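Local structure of MaoC-like dehydratase (Phytophthora Capsici, 3KH8) at residues P284-P287 / G288-I291. The protein is a hot-dog-fold lyase of the MaoC-like dehydratase family that probably catalyses the reversible hydration of enoyl-CoA thioesters. Sequence-based numbering, arbitrary orientation.
Sequences PCFP and GETI
Cys-285 meets Ile-291 across the base of a tight turn, its SG 3.9 Å from Ile-291 CD1. Lying opposite the backbone N (chi1 -178°), SG is carried toward Ile-291. Cysteine, small and weakly polar, suits a buried spot beside an aliphatic side chain. Phe-286 opens a type II beta turn that ends at Glu-289, closed by the hydrogen bond from Glu-289 N to Phe-286 O (3.0 Å). The Glu-289 side chain then doubles back alongside Phe-286. Glu-289 OE1 accepts the N-H of Phe-286, 3.0 Å from Phe-286 N, in a nearly straight hydrogen bond (165°), approached from above the carboxylate plane, so two bonds join the same pair of residues. The carboxylate also lies at the edge of the Phe-286 ring, where Glu-289 OE1 is 3.5 Å from Phe-286 CD2, with the two planes 69° apart; ring hydrogens there are weakly positive and tolerate an anion. Pro-287 fits the second turn position because its ring holds phi near the negative value wanted there. Gly-288 takes the third position with a positive phi, a conformation that suits a residue without a side chain. Arg-312 pairs with Glu-289 OE2 in a salt bridge, while Lys-245 makes a cation-pi contact with Phe-286. The turn belongs to the connection between strands 274-281 and 290-297; strand 290-297 pairs antiparallel with strands 209-214 and 302-309 in the hot-dog sheet, and Cys-285 and Ile-291 both pack on Ser-254 of helix 251-266.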
ATOM      1  N   PRO A 284      -2.820  22.764   6.343  1.00 18.47           N
ATOM      2  CA  PRO A 284      -2.232  21.561   5.765  1.00 18.41           C
ATOM      3  C   PRO A 284      -1.304  20.799   6.703  1.00 18.24           C
ATOM      4  O   PRO A 284      -0.738  21.371   7.639  1.00 17.90           O
ATOM      5  CB  PRO A 284      -1.460  22.095   4.554  1.00 18.52           C
ATOM      6  CG  PRO A 284      -1.105  23.488   4.920  1.00 18.82           C
ATOM      7  CD  PRO A 284      -2.230  23.994   5.776  1.00 18.39           C
ATOM      8  N   CYS A 285      -1.174  19.504   6.432  1.00 18.25           N
ATOM      9  CA  CYS A 285      -0.261  18.617   7.133  1.00 18.58           C
ATOM     10  C   CYS A 285       0.826  18.169   6.156  1.00 18.47           C
ATOM     11  O   CYS A 285       0.565  17.988   4.968  1.00 18.10           O
ATOM     12  CB  CYS A 285      -1.030  17.403   7.655  1.00 18.30           C
ATOM     13  SG  CYS A 285      -0.066  16.221   8.609  1.00 20.64           S
ATOM     14  N   PHE A 286       2.044  17.997   6.657  1.00 18.59           N
ATOM     15  CA  PHE A 286       3.132  17.504   5.823  1.00 18.94           C
ATOM     16  C   PHE A 286       3.475  16.070   6.204  1.00 18.50           C
ATOM     17  O   PHE A 286       3.582  15.751   7.393  1.00 18.48           O
ATOM     18  CB  PHE A 286       4.356  18.424   5.916  1.00 19.28           C
ATOM     19  CG  PHE A 286       4.070  19.839   5.509  1.00 21.10           C
ATOM     20  CD1 PHE A 286       3.979  20.184   4.161  1.00 21.90           C
ATOM     21  CD2 PHE A 286       3.865  20.827   6.469  1.00 21.82           C
ATOM     22  CE1 PHE A 286       3.703  21.489   3.779  1.00 22.83           C
ATOM     23  CE2 PHE A 286       3.589  22.135   6.096  1.00 23.02           C
ATOM     24  CZ  PHE A 286       3.505  22.469   4.744  1.00 23.07           C
ATOM     25  N   PRO A 287       3.630  15.190   5.196  1.00 18.36           N
ATOM     26  CA  PRO A 287       3.979  13.803   5.505  1.00 17.93           C
ATOM     27  C   PRO A 287       5.253  13.772   6.338  1.00 17.68           C
ATOM     28  O   PRO A 287       6.214  14.480   6.023  1.00 17.41           O
ATOM     29  CB  PRO A 287       4.223  13.178   4.125  1.00 18.16           C
ATOM     30  CG  PRO A 287       3.580  14.096   3.146  1.00 18.54           C
ATOM     31  CD  PRO A 287       3.667  15.464   3.748  1.00 18.25           C
ATOM     32  N   GLY A 288       5.248  12.986   7.409  1.00 17.33           N
ATOM     33  CA  GLY A 288       6.365  12.971   8.350  1.00 17.16           C
ATOM     34  C   GLY A 288       6.039  13.629   9.677  1.00 17.17           C
ATOM     35  O   GLY A 288       6.706  13.377  10.681  1.00 17.22           O
ATOM     36  N   GLU A 289       5.009  14.473   9.686  1.00 17.01           N
ATOM     37  CA  GLU A 289       4.591  15.158  10.903  1.00 16.96           C
ATOM     38  C   GLU A 289       3.738  14.257  11.792  1.00 16.96           C
ATOM     39  O   GLU A 289       3.112  13.297  11.309  1.00 16.66           O
ATOM     40  CB  GLU A 289       3.855  16.462  10.566  1.00 17.12           C
ATOM     41  CG  GLU A 289       4.753  17.501   9.891  1.00 17.54           C
ATOM     42  CD  GLU A 289       4.102  18.865   9.752  1.00 18.58           C
ATOM     43  OE1 GLU A 289       2.929  18.949   9.328  1.00 17.58           O
ATOM     44  OE2 GLU A 289       4.780  19.862  10.065  1.00 18.95           O
ATOM     45  N   THR A 290       3.731  14.565  13.088  1.00 16.42           N
ATOM     46  CA  THR A 290       2.966  13.809  14.073  1.00 16.49           C
ATOM     47  C   THR A 290       1.565  14.397  14.228  1.00 16.32           C
ATOM     48  O   THR A 290       1.411  15.589  14.521  1.00 16.36           O
ATOM     49  CB  THR A 290       3.683  13.784  15.445  1.00 16.42           C
ATOM     50  OG1 THR A 290       5.010  13.270  15.274  1.00 16.51           O
ATOM     51  CG2 THR A 290       2.931  12.908  16.448  1.00 16.89           C
ATOM     52  N   ILE A 291       0.555  13.556  14.025  1.00 15.96           N
ATOM     53  CA  ILE A 291      -0.838  13.979  14.152  1.00 16.10           C
ATOM     54  C   ILE A 291      -1.398  13.576  15.510  1.00 16.34           C
ATOM     55  O   ILE A 291      -1.514  12.383  15.814  1.00 16.23           O
ATOM     56  CB  ILE A 291      -1.734  13.412  13.020  1.00 16.01           C
ATOM     57  CG1 ILE A 291      -1.288  13.958  11.656  1.00 16.21           C
ATOM     58  CG2 ILE A 291      -3.218  13.742  13.289  1.00 15.39           C
ATOM     59  CD1 ILE A 291      -2.012  13.330  10.445  1.00 15.62           C
TER